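Local coordinates for protein UDP-4-amino-4,6-dideoxy-N-acetyl-beta-L-altrosamine transaminase (Helicobacter pylori, PDB 2FNU) that catalyses the PLP-dependent transamination of a UDP-linked 4-keto sugar in the second step of pseudaminic acid biosynthesis, which supplies the sugar that modifies flagellin, at residues Lys13-Ala18 and Leu243-Phe248; Ala56-Leu61 and His227-Asn232; Ile109-Leu114 and Ser134-Ser139; Glu255-Tyr260 and Pro272-Leu277. All blocks are in the same frame, centred on the assembly; numbering follows the deposited sequence.

Contact 1: residues Lys13-Ala18 and Leu243-Phe248; sequences KEDKKA and LKKAPF
The Lys245 side chain spans the gap between the two segments and brings its ammonium group over the carboxylate of Asp15, with NZ 2.8 Å from OD1 in a salt bridge that is also a hydrogen bond. The two side chains arrive from opposite directions, and the long lysine chain bridges a gap in which the closest CA atoms, those of Asp15 and Lys244, are 10.0 Å apart. The lysine meets OD1 from above the carboxylate plane, 37° out of it. Asp15 OD2 lies 3.3 Å from Lys245 NZ and 3.5 Å from Lys245 CE, so the end of the chain lies across both oxygens. Lys245 runs extended as far as CE and then turns at its last torsion (chi4 -78°), which swings NZ onto the aspartate. A water joins a second acid to the same nitrogen: it accepts from Lys245 NZ at 3.0 Å and donates to Glu14 OE1 at 3.2 Å, while the Glu14 carboxylate itself stays 5.1 Å from NZ, measured from OE1. Asp12 forms another salt bridge with Lys245. The Asp15 carboxylate has further partners: the hydroxyl of Ser241 at OD1, and the backbone N of Asp12 and the amide of Gln242 at OD2. Lys245 is the N-cap residue of helix 246-264, at its junction with helix 233-244, and the bridge ties this junction to helix 13-23. With one lysine among three acids and the buried Asp15 gripped by several donors, the cluster probably favours a charged ammonium and an ionised aspartate.

Contact 2: residues Ala56-Leu61 and His227-Asn232; sequences ATSALL and HNFRLN. With PMP (4'-deoxy-4'-aminopyridoxal-5'-phosphate), chain E; PMP (4'-deoxy-4'-aminopyridoxal-5'-phosphate), chain C.
Ser58 lies over one face of the Phe229 ring, where helix 56-66, the phosphate-binding helix of this PLP-dependent aminotransferase, meets the loop that leads into helix 233-244. The tight part is a CH-pi contact: Ser58 CB sits 4.0 Å from the ring centroid, 23° off the normal. On the opposite face His227 CB lies over the ring centre, so the phenyl is sandwiched between serine and histidine. Ser58 OG, turned beside its backbone N (chi1 -66°), hangs over the rim 3.6 Å from Phe229 CD1, and its polar need is met by Asn54. The looser part lies farther along the helix, where Leu61 CD2 reaches Phe229 CZ at 4.0 Å, the two side chains crossing at about a right angle. This looser side is buried as well, with Met90 packed against Leu61. Each segment also faces a different cofactor: the start of the helix holds the PMP of its own subunit, whereas Arg230 turns to the neighbouring active site and pairs with Glu189 of the second subunit. At the helix start, O3P of PMP takes two bonds from Thr57, one from N at 3.0 Å and one from OG1 at 2.7 Å, while Ala56 N reaches O2P at 2.9 Å.

Contact 3: residues Ile109-Leu114 and Ser134-Ser139; sequences IDELAL and SVEVES
Ile109-Leu114 is an irregular loop and Ser134-Ser139 a turn running into a helix; they approach at two places, Ile109 by Val135 with CA atoms 7.0 Å apart and Glu111 by Ser139 with CA atoms 6.5 Å apart. Each backbone carries its own turn. Asp110 OD2 accepts from Leu112 N in an Asx turn, and Glu136, the N-cap residue of helix 137-146, is the centre of an inverse gamma turn. Across the gap, Glu111 does most of the touching. Its CG stands between its own backbone N and carbonyl carbon (chi1 70°), and a bend at chi2 (-77°) folds the chain so that its flank meets serine while its carboxylate reaches Glu136. Thus Glu111 CG lies 3.3 Å from Ser139 OG, and Glu111 OE1 rests 3.5 Å from CG of Glu136, against the aliphatic part of that side chain. The two carboxylates are turned 56° apart, and their closest oxygens stay 5.0 Å from each other, OE2 to OE2; Lys104 forms a salt bridge with Glu111 OE1 and probably eases the crowding of like charge. Two waters complete the seam. One donates to Ile109 O and Glu111 OE1 and accepts from Glu136 N; the other joins Glu111 O to the hydroxyl of Ser139. Ile109 CG2 also touches Val135 CG1 at 4.4 Å. Both of these residues pack on Ser127 of strand 122-128, while Glu111 and Leu114 lean on Val140 and Leu143, so the loop following strand 97-100 is laid along helix 137-146, from its first turn to Leu143, beside a parallel strand of the central sheet.

Contact 4: residues Glu255-Tyr260 and Pro272-Leu277; sequences EAALTY and PLHPLL
Ala257 CB sits squarely over the imidazole of His274, and this CH-pi contact carries most of the interface: the methyl carbon is 3.5 Å from the ring centroid and only 7° off the normal. The nearest ring atoms, His274 CE1 and ND1, are each 3.5 Å from that CB, and the others are little farther, so the methyl is centred on the ring. Close approach of the backbones makes this possible, with Ala257 CA and His274 CA 6.9 Å apart. His274 reaches across because CG is anti to its backbone N (chi1 178°), which carries the ring out from its 3-10 turn toward the helix. A van der Waals touch at the edge adds to it. Although its CB points away from the loop, Leu258 curls back, and its CD2 comes to the ring edge near the plane, 3.7 Å from His274 NE2. The imidazole is therefore met on a face by one helix residue and at an edge by the next. Polar interactions lie outside this pairing: Glu254, one turn before Leu258, weakly hydrogen-bonds His274 NE2. Tyr286 of strand 286-290 packs on both Ala257 and His274. The arrangement is plain packing away from the substrate and cofactor sites: a short 3-10 segment in the loop that joins strands 270-272 and 286-290 is seated chiefly through His274, with Pro275 on Asp261, against the long helix 246-264 of the aminotransferase fold.

Contact 2 is the one at the active site, holding residues that bind PMP, and its two segments face the cofactors of both subunits. Contact 3 is nested along the chain inside the loop that contact 2 closes, and its Val135 side chain is about 10 Å from a bound PMP. Contacts 1 and 4 share helix 246-264, one at its start and the other farther along, with centres 25 Å apart; both lie away from the substrate and cofactor sites, though the side chain of Asp15 is about 13 Å from a bound UDP-N-acetylglucosamine. Contacts 3 and 4 come closest, about 6 Å between nearest atoms, yet do not touch. Contacts 2 and 4 lie on opposite sides of the chain's centre, 33 Å apart between centres.

Contact 1: residues Lys13-Ala18 and Leu243-Phe248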
# COMPACT_ATOMS: atom_id res chain seq x y z
N LYS B 13 -16.37 -18.04 10.50
CA LYS B 13 -17.35 -18.03 9.41
C LYS B 13 -17.96 -16.66 9.12
O LYS B 13 -18.31 -16.36 7.98
CB LYS B 13 -18.44 -19.11 9.61
CG LYS B 13 -19.27 -18.97 10.88
CD LYS B 13 -20.58 -18.20 10.64
CE LYS B 13 -21.45 -18.15 11.89
NZ LYS B 13 -21.92 -19.50 12.30
N GLU B 14 -18.12 -15.83 10.16
CA GLU B 14 -18.68 -14.50 9.97
C GLU B 14 -17.71 -13.65 9.15
O GLU B 14 -18.13 -12.87 8.29
CB GLU B 14 -18.98 -13.83 11.32
CG GLU B 14 -20.22 -14.35 12.04
CD GLU B 14 -20.58 -13.51 13.27
OE1 GLU B 14 -20.07 -12.37 13.38
OE2 GLU B 14 -21.38 -13.99 14.11
N ASP B 15 -16.41 -13.80 9.43
CA ASP B 15 -15.38 -13.07 8.68
C ASP B 15 -15.45 -13.46 7.20
O ASP B 15 -15.40 -12.60 6.31
CB ASP B 15 -13.98 -13.38 9.20
CG ASP B 15 -13.77 -12.95 10.64
OD1 ASP B 15 -14.37 -11.95 11.10
OD2 ASP B 15 -12.97 -13.63 11.33
N LYS B 16 -15.54 -14.76 6.94
CA LYS B 16 -15.57 -15.26 5.56
C LYS B 16 -16.83 -14.82 4.83
O LYS B 16 -16.76 -14.42 3.66
CB LYS B 16 -15.38 -16.79 5.55
CG LYS B 16 -14.08 -17.19 6.24
CD LYS B 16 -13.95 -18.70 6.46
CE LYS B 16 -12.72 -19.04 7.27
NZ LYS B 16 -12.60 -20.50 7.55
N LYS B 17 -17.97 -14.85 5.51
CA LYS B 17 -19.23 -14.31 4.98
C LYS B 17 -19.10 -12.83 4.61
O LYS B 17 -19.59 -12.39 3.56
CB LYS B 17 -20.36 -14.47 5.99
CG LYS B 17 -21.73 -14.02 5.49
CD LYS B 17 -22.82 -14.39 6.51
CE LYS B 17 -24.21 -14.06 5.99
NZ LYS B 17 -24.72 -15.12 5.06
N ALA B 18 -18.47 -12.06 5.49
CA ALA B 18 -18.32 -10.62 5.28
C ALA B 18 -17.52 -10.35 4.00
O ALA B 18 -17.89 -9.48 3.23
CB ALA B 18 -17.64 -9.97 6.48
N LEU B 243 -13.02 -6.76 14.21
CA LEU B 243 -13.10 -5.77 15.29
C LEU B 243 -14.28 -6.06 16.22
O LEU B 243 -14.17 -5.87 17.43
CB LEU B 243 -13.19 -4.34 14.74
CG LEU B 243 -13.20 -3.24 15.78
CD1 LEU B 243 -11.92 -3.21 16.61
CD2 LEU B 243 -13.40 -1.91 15.07
N LYS B 244 -15.38 -6.55 15.65
CA LYS B 244 -16.58 -6.87 16.46
C LYS B 244 -16.28 -7.92 17.52
O LYS B 244 -16.99 -7.98 18.54
CB LYS B 244 -17.72 -7.35 15.56
CG LYS B 244 -18.45 -6.22 14.85
CD LYS B 244 -19.43 -6.73 13.81
CE LYS B 244 -20.16 -5.55 13.15
NZ LYS B 244 -20.74 -5.81 11.80
N LYS B 245 -15.27 -8.76 17.28
CA LYS B 245 -14.88 -9.76 18.28
C LYS B 245 -13.49 -9.53 18.86
O LYS B 245 -12.90 -10.44 19.45
CB LYS B 245 -14.99 -11.19 17.72
CG LYS B 245 -14.19 -11.45 16.47
CD LYS B 245 -14.22 -12.92 16.08
CE LYS B 245 -13.84 -13.06 14.62
NZ LYS B 245 -14.98 -12.70 13.71
N ALA B 246 -12.97 -8.30 18.72
CA ALA B 246 -11.61 -8.05 19.22
C ALA B 246 -11.45 -8.38 20.71
O ALA B 246 -10.44 -8.93 21.10
CB ALA B 246 -11.18 -6.59 18.91
N PRO B 247 -12.42 -8.00 21.57
CA PRO B 247 -12.26 -8.37 22.98
C PRO B 247 -12.23 -9.88 23.23
O PRO B 247 -11.46 -10.35 24.09
CB PRO B 247 -13.47 -7.72 23.65
CG PRO B 247 -13.78 -6.53 22.75
CD PRO B 247 -13.59 -7.12 21.37
N PHE B 248 -13.06 -10.63 22.51
CA PHE B 248 -13.07 -12.09 22.59
C PHE B 248 -11.71 -12.67 22.20
O PHE B 248 -11.15 -13.51 22.91
CB PHE B 248 -14.19 -12.66 21.69
CG PHE B 248 -14.15 -14.16 21.54
CD1 PHE B 248 -14.79 -14.98 22.45
CD2 PHE B 248 -13.47 -14.74 20.47
CE1 PHE B 248 -14.75 -16.38 22.30
CE2 PHE B 248 -13.42 -16.14 20.32
CZ PHE B 248 -14.07 -16.95 21.24
O HOH W 1 -17.36 -10.99 14.35

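Contact 2: residues Ala56-Leu61 and His227-Asn232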
# COMPACT_ATOMS: atom_id res chain seq x y z
N ALA B 56 0.43 -0.73 8.18
CA ALA B 56 0.83 0.25 9.20
C ALA B 56 2.07 1.05 8.77
O ALA B 56 2.27 2.16 9.25
CB ALA B 56 1.06 -0.40 10.57
N THR B 57 2.91 0.46 7.92
CA THR B 57 4.09 1.18 7.44
C THR B 57 3.65 2.39 6.59
O THR B 57 4.22 3.49 6.72
CB THR B 57 5.02 0.26 6.66
OG1 THR B 57 5.35 -0.84 7.50
CG2 THR B 57 6.31 0.96 6.28
N SER B 58 2.60 2.22 5.79
CA SER B 58 2.01 3.34 5.04
C SER B 58 1.42 4.38 5.98
O SER B 58 1.56 5.60 5.75
CB SER B 58 0.96 2.86 4.04
OG SER B 58 1.56 2.09 3.02
N ALA B 59 0.73 3.90 7.02
CA ALA B 59 0.19 4.76 8.06
C ALA B 59 1.30 5.57 8.74
O ALA B 59 1.16 6.80 8.94
CB ALA B 59 -0.58 3.93 9.07
N LEU B 60 2.41 4.91 9.08
CA LEU B 60 3.52 5.60 9.74
C LEU B 60 4.10 6.69 8.84
O LEU B 60 4.34 7.82 9.30
CB LEU B 60 4.63 4.61 10.15
CG LEU B 60 4.37 3.74 11.37
CD1 LEU B 60 5.36 2.57 11.42
CD2 LEU B 60 4.46 4.54 12.65
N LEU B 61 4.32 6.37 7.56
CA LEU B 61 4.87 7.38 6.65
C LEU B 61 3.91 8.56 6.57
O LEU B 61 4.32 9.72 6.62
CB LEU B 61 5.05 6.81 5.25
CG LEU B 61 5.51 7.83 4.20
CD1 LEU B 61 6.94 8.28 4.50
CD2 LEU B 61 5.41 7.25 2.79
N HIS B 227 -0.55 9.62 -2.30
CA HIS B 227 -0.18 8.29 -2.79
C HIS B 227 -1.46 7.48 -2.97
O HIS B 227 -2.55 8.04 -3.05
CB HIS B 227 0.75 7.63 -1.77
CG HIS B 227 2.07 8.33 -1.63
ND1 HIS B 227 3.23 7.82 -2.17
CD2 HIS B 227 2.42 9.49 -1.01
CE1 HIS B 227 4.24 8.63 -1.91
NE2 HIS B 227 3.78 9.66 -1.21
N ASN B 228 -1.34 6.16 -3.11
CA ASN B 228 -2.53 5.31 -3.00
C ASN B 228 -2.20 4.24 -1.98
O ASN B 228 -1.64 3.18 -2.31
CB ASN B 228 -2.91 4.65 -4.35
CG ASN B 228 -4.11 3.71 -4.24
OD1 ASN B 228 -4.59 3.18 -5.27
ND2 ASN B 228 -4.58 3.49 -3.04
N PHE B 229 -2.49 4.59 -0.72
CA PHE B 229 -2.32 3.69 0.42
C PHE B 229 -3.69 3.25 0.95
O PHE B 229 -3.85 2.97 2.13
CB PHE B 229 -1.56 4.41 1.55
CG PHE B 229 -0.17 4.87 1.18
CD1 PHE B 229 0.61 4.17 0.25
CD2 PHE B 229 0.39 5.95 1.85
CE1 PHE B 229 1.91 4.60 -0.05
CE2 PHE B 229 1.69 6.38 1.55
CZ PHE B 229 2.45 5.70 0.62
N ARG B 230 -4.69 3.20 0.07
CA ARG B 230 -6.05 2.90 0.53
C ARG B 230 -6.19 1.45 0.95
O ARG B 230 -5.49 0.55 0.42
CB ARG B 230 -7.05 3.22 -0.58
CG ARG B 230 -7.08 4.70 -0.97
CD ARG B 230 -8.22 5.01 -1.93
NE ARG B 230 -8.12 4.25 -3.19
CZ ARG B 230 -7.82 4.77 -4.38
NH1 ARG B 230 -7.58 6.08 -4.54
NH2 ARG B 230 -7.80 3.98 -5.45
N LEU B 231 -7.08 1.22 1.91
CA LEU B 231 -7.53 -0.12 2.25
C LEU B 231 -8.80 -0.39 1.45
O LEU B 231 -9.73 0.42 1.47
CB LEU B 231 -7.83 -0.20 3.75
CG LEU B 231 -8.01 -1.63 4.30
CD1 LEU B 231 -6.66 -2.36 4.33
CD2 LEU B 231 -8.60 -1.61 5.71
N ASN B 232 -8.85 -1.52 0.74
CA ASN B 232 -10.02 -1.77 -0.11
C ASN B 232 -11.21 -2.32 0.69
O ASN B 232 -11.12 -2.52 1.91
CB ASN B 232 -9.64 -2.68 -1.27
CG ASN B 232 -9.09 -4.01 -0.81
OD1 ASN B 232 -7.91 -4.34 -1.02
ND2 ASN B 232 -9.93 -4.78 -0.16
N1 PMP E . 5.55 -1.16 13.82
C2 PMP E . 5.63 -2.30 14.57
C2A PMP E . 5.92 -2.17 16.05
C3 PMP E . 5.45 -3.55 13.95
O3 PMP E . 5.50 -4.69 14.69
C4 PMP E . 5.20 -3.63 12.56
C4A PMP E . 5.08 -4.96 11.86
N4A PMP E . 5.92 -5.98 12.44
C5 PMP E . 5.05 -2.44 11.84
C6 PMP E . 5.17 -1.23 12.50
C5A PMP E . 4.74 -2.45 10.35
O4P PMP E . 3.37 -2.78 10.22
P PMP E . 2.82 -3.39 8.83
O1P PMP E . 3.29 -4.82 8.78
O2P PMP E . 1.32 -3.34 8.95
O3P PMP E . 3.32 -2.54 7.69
N1 PMP C . -1.47 5.53 -13.82
C2 PMP C . -2.62 5.67 -14.53
C2A PMP C . -2.47 5.88 -16.02
C3 PMP C . -3.86 5.41 -13.94
O3 PMP C . -4.99 5.36 -14.72
C4 PMP C . -3.92 5.23 -12.55
C4A PMP C . -5.23 5.14 -11.81
N4A PMP C . -6.32 5.75 -12.54
C5 PMP C . -2.73 5.13 -11.83
C6 PMP C . -1.51 5.28 -12.46
C5A PMP C . -2.72 4.78 -10.35
O4P PMP C . -3.05 3.40 -10.21
P PMP C . -3.63 2.83 -8.82
O1P PMP C . -5.06 3.30 -8.78
O2P PMP C . -3.53 1.32 -8.95
O3P PMP C . -2.82 3.41 -7.68

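Contact 3: residues Ile109-Leu114 and Ser134-Ser139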
# COMPACT_ATOMS: atom_id res chain seq x y z
N ILE B 109 10.20 1.69 25.79
CA ILE B 109 11.11 2.83 25.87
C ILE B 109 11.16 3.33 27.33
O ILE B 109 10.14 3.34 28.02
CB ILE B 109 10.64 3.94 24.88
CG1 ILE B 109 11.76 4.94 24.57
CG2 ILE B 109 9.38 4.67 25.38
CD1 ILE B 109 11.39 5.93 23.44
N ASP B 110 12.35 3.69 27.80
CA ASP B 110 12.53 4.13 29.18
C ASP B 110 12.17 5.61 29.32
O ASP B 110 12.95 6.47 28.95
CB ASP B 110 13.97 3.86 29.61
CG ASP B 110 14.24 4.23 31.07
OD1 ASP B 110 15.41 4.04 31.50
OD2 ASP B 110 13.29 4.70 31.76
N GLU B 111 10.98 5.89 29.87
CA GLU B 111 10.49 7.26 29.95
C GLU B 111 11.39 8.15 30.81
O GLU B 111 11.37 9.40 30.66
CB GLU B 111 9.03 7.31 30.43
CG GLU B 111 8.81 6.93 31.90
CD GLU B 111 8.85 5.43 32.21
OE1 GLU B 111 8.86 4.58 31.29
OE2 GLU B 111 8.84 5.08 33.42
N LEU B 112 12.18 7.52 31.68
CA LEU B 112 13.11 8.28 32.56
C LEU B 112 14.44 8.62 31.87
O LEU B 112 15.26 9.37 32.43
CB LEU B 112 13.40 7.51 33.86
CG LEU B 112 12.19 7.20 34.74
CD1 LEU B 112 12.65 6.53 36.03
CD2 LEU B 112 11.36 8.45 35.03
N ALA B 113 14.64 8.09 30.67
CA ALA B 113 15.90 8.29 29.95
C ALA B 113 15.73 9.07 28.65
O ALA B 113 16.60 9.02 27.77
CB ALA B 113 16.58 6.94 29.69
N LEU B 114 14.62 9.81 28.53
CA LEU B 114 14.31 10.55 27.32
C LEU B 114 14.74 12.01 27.38
O LEU B 114 15.20 12.57 26.39
CB LEU B 114 12.80 10.52 27.01
CG LEU B 114 12.12 9.16 26.90
CD1 LEU B 114 10.62 9.36 26.72
CD2 LEU B 114 12.71 8.43 25.70
N SER B 134 1.20 -1.06 27.02
CA SER B 134 1.30 0.40 26.91
C SER B 134 2.57 0.91 27.56
O SER B 134 2.95 0.47 28.66
CB SER B 134 0.09 1.07 27.58
OG SER B 134 0.22 2.49 27.52
N VAL B 135 3.21 1.87 26.89
CA VAL B 135 4.29 2.62 27.54
C VAL B 135 3.72 3.50 28.65
O VAL B 135 2.49 3.55 28.86
CB VAL B 135 5.02 3.51 26.52
CG1 VAL B 135 5.52 2.65 25.35
CG2 VAL B 135 4.10 4.63 26.00
N GLU B 136 4.61 4.18 29.37
CA GLU B 136 4.21 5.06 30.46
C GLU B 136 3.70 6.38 29.89
O GLU B 136 4.43 7.38 29.78
CB GLU B 136 5.36 5.25 31.45
CG GLU B 136 5.54 4.05 32.36
CD GLU B 136 4.29 3.80 33.20
OE1 GLU B 136 3.74 2.69 33.14
OE2 GLU B 136 3.83 4.75 33.87
N VAL B 137 2.44 6.35 29.48
CA VAL B 137 1.85 7.41 28.69
C VAL B 137 1.88 8.79 29.37
O VAL B 137 2.20 9.78 28.72
CB VAL B 137 0.41 7.01 28.26
CG1 VAL B 137 -0.44 8.23 27.95
CG2 VAL B 137 0.46 6.03 27.06
N GLU B 138 1.54 8.85 30.65
CA GLU B 138 1.44 10.16 31.30
C GLU B 138 2.80 10.85 31.35
O GLU B 138 2.92 12.04 31.05
CB GLU B 138 0.86 10.03 32.71
CG GLU B 138 0.46 11.36 33.32
CD GLU B 138 -0.40 11.21 34.56
OE1 GLU B 138 -0.35 12.11 35.43
OE2 GLU B 138 -1.13 10.19 34.67
N SER B 139 3.82 10.07 31.68
CA SER B 139 5.18 10.58 31.70
C SER B 139 5.60 11.18 30.34
O SER B 139 6.14 12.30 30.28
CB SER B 139 6.13 9.47 32.12
OG SER B 139 7.46 9.96 32.19
O HOH W 2 7.50 3.90 28.92
O HOH W 3 9.43 11.21 30.64

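Contact 4: residues Glu255-Tyr260 and Pro272-Leu277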
# COMPACT_ATOMS: atom_id res chain seq x y z
N GLU B 255 -5.98 -15.85 28.07
CA GLU B 255 -6.10 -17.17 28.69
C GLU B 255 -4.88 -18.03 28.38
O GLU B 255 -4.37 -18.73 29.26
CB GLU B 255 -7.43 -17.84 28.33
CG GLU B 255 -8.55 -17.21 29.18
CD GLU B 255 -9.95 -17.35 28.59
OE1 GLU B 255 -10.86 -16.68 29.13
OE2 GLU B 255 -10.14 -18.10 27.62
N ALA B 256 -4.39 -17.95 27.14
CA ALA B 256 -3.18 -18.68 26.76
C ALA B 256 -2.00 -18.17 27.58
O ALA B 256 -1.22 -18.96 28.10
CB ALA B 256 -2.90 -18.50 25.27
N ALA B 257 -1.88 -16.84 27.69
CA ALA B 257 -0.79 -16.25 28.47
C ALA B 257 -0.82 -16.70 29.92
O ALA B 257 0.21 -16.99 30.53
CB ALA B 257 -0.85 -14.73 28.38
N LEU B 258 -2.02 -16.74 30.49
CA LEU B 258 -2.16 -17.17 31.89
C LEU B 258 -1.75 -18.62 32.07
O LEU B 258 -1.20 -18.99 33.13
CB LEU B 258 -3.59 -16.94 32.40
CG LEU B 258 -3.96 -15.46 32.57
CD1 LEU B 258 -5.47 -15.35 32.78
CD2 LEU B 258 -3.18 -14.77 33.71
N THR B 259 -2.03 -19.46 31.07
CA THR B 259 -1.62 -20.87 31.13
C THR B 259 -0.10 -20.98 31.10
O THR B 259 0.49 -21.70 31.91
CB THR B 259 -2.26 -21.67 29.99
OG1 THR B 259 -3.67 -21.68 30.21
CG2 THR B 259 -1.76 -23.11 29.96
N TYR B 260 0.55 -20.28 30.18
CA TYR B 260 2.01 -20.23 30.24
C TYR B 260 2.50 -19.76 31.62
O TYR B 260 3.44 -20.33 32.17
CB TYR B 260 2.53 -19.23 29.21
CG TYR B 260 2.62 -19.68 27.77
CD1 TYR B 260 3.36 -20.81 27.41
CD2 TYR B 260 2.06 -18.92 26.75
CE1 TYR B 260 3.51 -21.18 26.07
CE2 TYR B 260 2.18 -19.30 25.40
CZ TYR B 260 2.93 -20.42 25.07
OH TYR B 260 3.09 -20.78 23.75
N PRO B 272 8.99 -14.72 32.34
CA PRO B 272 7.94 -14.22 31.46
C PRO B 272 7.59 -12.78 31.83
O PRO B 272 7.60 -12.41 33.02
CB PRO B 272 6.75 -15.13 31.75
CG PRO B 272 7.29 -16.25 32.59
CD PRO B 272 8.48 -15.72 33.29
N LEU B 273 7.25 -11.98 30.83
CA LEU B 273 6.85 -10.60 31.11
C LEU B 273 5.38 -10.49 31.50
O LEU B 273 4.99 -9.54 32.17
CB LEU B 273 7.12 -9.71 29.88
CG LEU B 273 8.59 -9.45 29.53
CD1 LEU B 273 8.67 -8.49 28.34
CD2 LEU B 273 9.35 -8.87 30.73
N HIS B 274 4.56 -11.46 31.08
CA HIS B 274 3.10 -11.32 31.26
C HIS B 274 2.62 -11.11 32.71
O HIS B 274 1.71 -10.31 32.93
CB HIS B 274 2.35 -12.44 30.53
CG HIS B 274 0.86 -12.40 30.70
ND1 HIS B 274 0.02 -11.65 29.91
CD2 HIS B 274 0.07 -13.01 31.62
CE1 HIS B 274 -1.23 -11.81 30.32
NE2 HIS B 274 -1.22 -12.63 31.35
N PRO B 275 3.21 -11.82 33.69
CA PRO B 275 2.76 -11.59 35.08
C PRO B 275 2.97 -10.18 35.61
O PRO B 275 2.41 -9.85 36.67
CB PRO B 275 3.59 -12.59 35.89
CG PRO B 275 3.90 -13.69 34.91
CD PRO B 275 4.19 -12.93 33.63
N LEU B 276 3.77 -9.37 34.92
CA LEU B 276 4.10 -8.03 35.41
C LEU B 276 3.14 -6.95 34.92
O LEU B 276 3.27 -5.78 35.29
CB LEU B 276 5.54 -7.68 35.02
CG LEU B 276 6.57 -8.73 35.46
CD1 LEU B 276 7.94 -8.35 34.90
CD2 LEU B 276 6.61 -8.92 36.99
N LEU B 277 2.17 -7.32 34.08
CA LEU B 277 1.23 -6.34 33.52
C LEU B 277 0.41 -5.69 34.63
O LEU B 277 -0.02 -6.36 35.57
CB LEU B 277 0.29 -7.00 32.53
CG LEU B 277 0.85 -7.47 31.19
CD1 LEU B 277 -0.26 -8.18 30.44
CD2 LEU B 277 1.36 -6.30 30.38